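Local coordinates for protein beta-N-acetylhexosaminidase (Beutenbergia cavernae, PDB 5BU9) that probably hydrolyses terminal non-reducing N-acetyl-D-hexosamine residues from N-acetyl-beta-D-hexosaminides, as a member of glycosyl hydrolase family 3, at residues G103-P107 / A108-A112; A119-A123 / S124-L128; S252-R256 / G257-F261. One frame throughout, in Å; residues are numbered along the deposited sequence.

Contact 1. Residues G103-P107 / A108-A112; sequences GALDP and ATLQA
Asp106 and Pro107 meet Leu110 and Gln111 through the first two backbone hydrogen bonds of helix 107-123. Gln111 N donates to Pro107 O at 2.8 Å. Leu110 N donates to Asp106 O at 3.1 Å. Both bonds are nearly straight, with an angle of 162° at the hydrogen. Asp106 holds the N-cap position, but its carboxylate makes no capping bond. A water lies between Asp106 N and Thr109 OG1. It takes up the N-H of Asp106, with its oxygen 2.9 Å from Asp106 N, and has a weak link to Thr109 OG1. The Thr109 hydroxyl lies beside its own backbone N (chi1 -55°), which places Thr109 OG1 3.8 Å from Asp106 CB. Its methyl points instead to the Leu105 side, where Leu105 CD2 lies 4.3 Å from Thr109 CG2.

The apolar part is loose. Leu105 CD1 approaches Leu110 at its CA, 4.2 Å away, and at its CD1. Leu105 also touches Asp113 of the same helix, about one turn beyond Leu110. Leu110 is buried and continues onto His166 and Trp117. Pro107 begins the helix and packs on His166 and Ala169 of helix 160-176.

A proline suits this first turn, because its nitrogen has no hydrogen to give and none is called for there. The Asp106 carboxylate lies close to the start of the helix. Its negative charge would probably interact favourably with the helix dipole, even without a capping bond.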
# COMPACT_ATOMS: atom_id res chain seq x y z
N GLY A 103 -9.40 8.29 -16.20
CA GLY A 103 -8.53 9.27 -16.83
C GLY A 103 -9.16 10.11 -17.94
O GLY A 103 -8.63 11.15 -18.31
N ALA A 104 -10.28 9.66 -18.49
CA ALA A 104 -10.95 10.40 -19.55
C ALA A 104 -11.98 11.42 -19.01
O ALA A 104 -12.54 12.20 -19.76
CB ALA A 104 -11.62 9.44 -20.52
N LEU A 105 -12.21 11.39 -17.70
CA LEU A 105 -13.09 12.36 -17.03
C LEU A 105 -12.36 13.69 -16.68
O LEU A 105 -11.16 13.69 -16.37
CB LEU A 105 -13.67 11.75 -15.75
CG LEU A 105 -14.45 10.42 -15.83
CD1 LEU A 105 -14.62 9.84 -14.45
CD2 LEU A 105 -15.82 10.63 -16.49
N ASP A 106 -13.08 14.80 -16.76
CA ASP A 106 -12.65 16.06 -16.12
C ASP A 106 -12.29 15.72 -14.69
O ASP A 106 -13.05 14.99 -14.05
CB ASP A 106 -13.75 17.14 -16.15
CG ASP A 106 -14.02 17.69 -17.54
OD1 ASP A 106 -13.16 17.51 -18.43
OD2 ASP A 106 -15.07 18.33 -17.74
N PRO A 107 -11.15 16.22 -14.19
CA PRO A 107 -10.77 15.93 -12.80
C PRO A 107 -11.87 16.27 -11.78
O PRO A 107 -12.08 15.52 -10.82
CB PRO A 107 -9.52 16.80 -12.60
CG PRO A 107 -8.89 16.80 -13.97
CD PRO A 107 -10.07 16.91 -14.92
N ALA A 108 -12.57 17.37 -12.01
CA ALA A 108 -13.70 17.77 -11.17
C ALA A 108 -14.75 16.64 -11.06
O ALA A 108 -15.23 16.32 -9.97
CB ALA A 108 -14.34 19.05 -11.74
N THR A 109 -15.09 16.05 -12.20
CA THR A 109 -16.06 14.96 -12.25
C THR A 109 -15.54 13.71 -11.52
O THR A 109 -16.28 13.04 -10.80
CB THR A 109 -16.41 14.59 -13.70
OG1 THR A 109 -16.87 15.76 -14.40
CG2 THR A 109 -17.49 13.52 -13.74
N LEU A 110 -14.26 13.40 -11.73
CA LEU A 110 -13.60 12.26 -11.11
C LEU A 110 -13.56 12.43 -9.61
O LEU A 110 -13.83 11.48 -8.88
CB LEU A 110 -12.18 12.08 -11.64
CG LEU A 110 -11.30 10.98 -11.02
CD1 LEU A 110 -12.05 9.63 -10.97
CD2 LEU A 110 -10.04 10.86 -11.83
N GLN A 111 -13.24 13.64 -9.15
CA GLN A 111 -13.20 13.94 -7.73
C GLN A 111 -14.59 13.76 -7.09
O GLN A 111 -14.71 13.21 -5.98
CB GLN A 111 -12.70 15.37 -7.48
CG GLN A 111 -12.70 15.71 -5.99
CD GLN A 111 -11.95 16.99 -5.64
OE1 GLN A 111 -11.17 17.51 -6.44
NE2 GLN A 111 -12.18 17.48 -4.43
N ALA A 112 -15.63 14.20 -7.78
CA ALA A 112 -17.00 14.01 -7.30
C ALA A 112 -17.36 12.51 -7.24
O ALA A 112 -17.90 12.05 -6.24
CB ALA A 112 -18.00 14.75 -8.18
O HOH W 1 -15.94 14.60 -17.40

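Contact 2. Residues A119-A123 / S124-L128; sequences AELAA and SGINL
Ser124 and Ile126 converge on Leu121 O with three hydrogen bonds. In the conformer described, one of two, Ser124 OG lies 2.8 Å from Leu121 O. There the hydroxyl sits between its own backbone N and carbonyl carbon (chi1 73°), which puts OG within reach of Leu121 O. Ser124 N lies 2.9 Å from Leu121 O and is also bonded to Glu120 O, so this N-H is shared. Ile126 N reaches Leu121 O at 3.1 Å, from above the carbonyl plane.

The remaining backbone bond runs from Gly125 N to Ala122 O, 3.0 Å. With the Ile126 bond it forms a Schellman motif, in which Gly125 is the C-prime residue with positive phi. A CA-H...O contact joins Ala122 CA to Ile126 O, 3.4 Å.

The apolar contact joins Leu121 and Ile126, whose CB atoms are 3.9 Å apart. Their side chains cross at a slant. Ile126 continues onto Val76 and Thr78 of strand 75-82, and Leu121 onto Gln80 of the same strand.

The motif thus ends helix 107-123 and turns the chain toward strand 128-129. For Leu121 O and Ala122 O, the usual i+4 bonds are replaced by those from Ile126 N and Gly125 N.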
# COMPACT_ATOMS: atom_id res chain seq x y z
N ALA A 119 -17.22 7.33 0.18
CA ALA A 119 -18.29 7.29 1.18
C ALA A 119 -18.76 5.84 1.42
O ALA A 119 -19.07 5.44 2.55
CB ALA A 119 -19.47 8.18 0.75
N GLU A 120 -18.78 5.06 0.34
CA GLU A 120 -19.14 3.66 0.40
C GLU A 120 -18.06 2.90 1.16
O GLU A 120 -18.36 2.09 2.02
CB GLU A 120 -19.32 3.10 -1.01
CG GLU A 120 -20.34 3.86 -1.87
CD GLU A 120 -20.25 3.50 -3.36
OE1 GLU A 120 -19.28 2.83 -3.75
OE2 GLU A 120 -21.14 3.91 -4.14
N LEU A 121 -16.79 3.19 0.87
CA LEU A 121 -15.70 2.57 1.61
C LEU A 121 -15.81 2.90 3.08
O LEU A 121 -15.81 2.01 3.91
CB LEU A 121 -14.35 3.01 1.07
CG LEU A 121 -14.01 2.44 -0.29
CD1 LEU A 121 -12.65 2.98 -0.72
CD2 LEU A 121 -13.98 0.95 -0.20
N ALA A 122 -15.95 4.19 3.41
CA ALA A 122 -16.01 4.62 4.81
C ALA A 122 -17.18 3.98 5.53
O ALA A 122 -17.07 3.62 6.69
CB ALA A 122 -16.13 6.15 4.90
N ALA A 123 -18.31 3.85 4.85
CA ALA A 123 -19.47 3.24 5.48
C ALA A 123 -19.23 1.74 5.77
O ALA A 123 -19.84 1.19 6.68
CB ALA A 123 -20.70 3.42 4.62
N SER A 124 -18.35 1.10 5.01
CA SER A 124 -18.06 -0.31 5.25
C SER A 124 -16.86 -0.46 6.20
O SER A 124 -16.33 -1.56 6.35
CB SER A 124 -17.79 -1.05 3.93
OG SER A 124 -16.52 -0.70 3.40
N GLY A 125 -16.45 0.64 6.82
CA GLY A 125 -15.36 0.62 7.80
C GLY A 125 -13.93 0.72 7.28
O GLY A 125 -12.95 0.63 8.04
N ILE A 126 -13.79 0.92 5.98
CA ILE A 126 -12.48 1.12 5.35
C ILE A 126 -12.04 2.55 5.63
O ILE A 126 -12.85 3.47 5.49
CB ILE A 126 -12.56 0.87 3.82
CG1 ILE A 126 -12.99 -0.57 3.55
CG2 ILE A 126 -11.26 1.30 3.10
CD1 ILE A 126 -12.00 -1.58 4.02
N ASN A 127 -10.78 2.77 6.01
CA ASN A 127 -10.26 4.14 6.12
C ASN A 127 -8.98 4.35 5.33
O ASN A 127 -8.40 5.42 5.37
CB ASN A 127 -10.03 4.56 7.58
CG ASN A 127 -9.12 3.60 8.33
OD1 ASN A 127 -8.29 2.91 7.73
ND2 ASN A 127 -9.29 3.53 9.64
N LEU A 128 -8.53 3.31 4.62
CA LEU A 128 -7.36 3.49 3.77
C LEU A 128 -7.59 2.77 2.45
O LEU A 128 -7.95 1.59 2.45
CB LEU A 128 -6.09 2.98 4.46
CG LEU A 128 -4.81 3.28 3.68
CD1 LEU A 128 -4.60 4.81 3.56
CD2 LEU A 128 -3.61 2.62 4.35

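Contact 3. Residues S252-R256 / G257-F261; sequences SDLLR and GQLGF
Leu255 and Phe261 both hold CG anti to the backbone N (chi1 180° and -180°), and their side chains lie side by side, pointing the same way. Leu255 CD1 meets Phe261 CB at 3.8 Å, and Leu255 CG comes 4.1 Å from Phe261 CD2. Arg256 takes the other course. Its CG stands beside its own N (chi1 -63°), and the chain then runs extended to NE. Its aliphatic part passes the Phe261 carbonyl, with Arg256 CG 3.4 Å from Phe261 O.

The guanidinium ties the helix to other parts of the same chain: NH2 forms a salt bridge with Asp294 and a hydrogen bond to Gly292 O, and NH1 bonds to Gly263 O just beyond the turn.

Backbone bonds hold the turns. Gln258 N donates to Asp253 O and Leu259 N to Leu254 O, each at 2.9 Å. Both span five residues, in the wider pi-type manner. The Leu259 N-H points almost straight down the Leu254 carbonyl. Phe261 N reaches Leu255 O at 3.1 Å. Gly260, with positive phi, precedes Phe261. Gly260 CA makes a CA-H...O contact with Arg256 O, 3.2 Å.

Leu254 CD1 touches Gln258 CB at 3.9 Å, the two chains crossing at about a right angle. Leu254 CD1 is 4.3 Å from Leu259 CD1. Leu254 and Leu259 both rest on Phe186 of strand 180-186, while Leu255 and Phe261 share Ile221 of helix 212-222 and Val228 of strand 227-230. The arrangement is a helix with a pi-type turn, followed by a glycine of positive phi, on the way from helix 248-258 to strand 264-267 of the TIM-barrel-like domain.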
# COMPACT_ATOMS: atom_id res chain seq x y z
N SER A 252 14.66 5.80 0.85
CA SER A 252 15.08 6.87 1.74
C SER A 252 15.76 8.03 1.00
O SER A 252 15.38 9.16 1.24
CB SER A 252 16.01 6.32 2.83
OG SER A 252 15.24 5.67 3.82
N ASP A 253 16.74 7.78 0.14
CA ASP A 253 17.43 8.90 -0.52
C ASP A 253 16.53 9.55 -1.59
O ASP A 253 16.44 10.74 -1.62
CB ASP A 253 18.77 8.48 -1.16
CG ASP A 253 19.73 7.82 -0.15
OD1 ASP A 253 19.46 7.85 1.07
OD2 ASP A 253 20.76 7.25 -0.58
N LEU A 254 15.86 8.78 -2.43
CA LEU A 254 15.06 9.37 -3.50
C LEU A 254 13.69 9.86 -3.00
O LEU A 254 13.38 11.05 -3.06
CB LEU A 254 14.87 8.37 -4.65
CG LEU A 254 14.08 8.88 -5.88
CD1 LEU A 254 14.67 10.18 -6.45
CD2 LEU A 254 13.91 7.83 -6.97
N LEU A 255 12.89 8.92 -2.51
CA LEU A 255 11.51 9.17 -2.07
C LEU A 255 11.46 10.14 -0.88
O LEU A 255 10.86 11.19 -0.98
CB LEU A 255 10.82 7.85 -1.69
CG LEU A 255 9.38 8.00 -1.20
CD1 LEU A 255 8.54 8.77 -2.21
CD2 LEU A 255 8.79 6.63 -0.95
N ARG A 256 12.10 9.79 0.24
CA ARG A 256 12.08 10.68 1.40
C ARG A 256 13.04 11.88 1.25
O ARG A 256 12.74 12.98 1.73
CB ARG A 256 12.43 9.93 2.68
CG ARG A 256 11.47 8.85 3.09
CD ARG A 256 11.70 8.47 4.56
NE ARG A 256 10.95 7.26 4.90
CZ ARG A 256 9.67 7.27 5.25
NH1 ARG A 256 9.01 8.42 5.31
NH2 ARG A 256 9.04 6.14 5.54
N GLY A 257 14.19 11.68 0.60
CA GLY A 257 15.18 12.75 0.53
C GLY A 257 14.88 13.76 -0.56
O GLY A 257 14.44 14.85 -0.27
N GLN A 258 15.10 13.36 -1.82
CA GLN A 258 14.89 14.21 -3.00
C GLN A 258 13.45 14.75 -3.11
O GLN A 258 13.25 15.96 -3.27
CB GLN A 258 15.21 13.42 -4.29
CG GLN A 258 16.39 13.91 -5.11
CD GLN A 258 17.73 13.61 -4.45
OE1 GLN A 258 17.99 12.48 -4.03
NE2 GLN A 258 18.59 14.64 -4.36
N LEU A 259 12.49 13.83 -3.01
CA LEU A 259 11.07 14.12 -3.24
C LEU A 259 10.43 14.67 -1.97
O LEU A 259 9.32 15.22 -2.02
CB LEU A 259 10.34 12.85 -3.73
CG LEU A 259 10.20 12.76 -5.27
CD1 LEU A 259 11.48 13.00 -6.01
CD2 LEU A 259 9.65 11.44 -5.70
N GLY A 260 11.13 14.53 -0.84
CA GLY A 260 10.73 15.11 0.42
C GLY A 260 9.53 14.44 1.11
O GLY A 260 8.86 15.05 1.94
N PHE A 261 9.25 13.19 0.77
CA PHE A 261 8.10 12.52 1.39
C PHE A 261 8.38 12.21 2.87
O PHE A 261 9.38 11.56 3.21
CB PHE A 261 7.74 11.25 0.62
CG PHE A 261 6.54 10.51 1.19
CD1 PHE A 261 5.29 11.10 1.23
CD2 PHE A 261 6.69 9.22 1.70
CE1 PHE A 261 4.19 10.41 1.76
CE2 PHE A 261 5.60 8.53 2.25
CZ PHE A 261 4.35 9.13 2.27

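Contacts 1, 2 and 3 follow one another along the chain within the glycosyl hydrolase family 3 N-terminal domain. Contacts 1 and 2 mark the two ends of helix 107-123, with centres about 20 Å apart. Contact 1 starts the helix at the surface. Contact 2 ends it and leads to strand 128-129. Contact 3 lies at the end of helix 248-258, before strand 264-267. Its centre is about 30 Å from that of contact 2, on the opposite side of the chain's centre. No two contacts touch. Strands 128-129 and 264-267 belong to the same sheet, so contacts 2 and 3 are both helix-to-strand turns around one barrel-like fold.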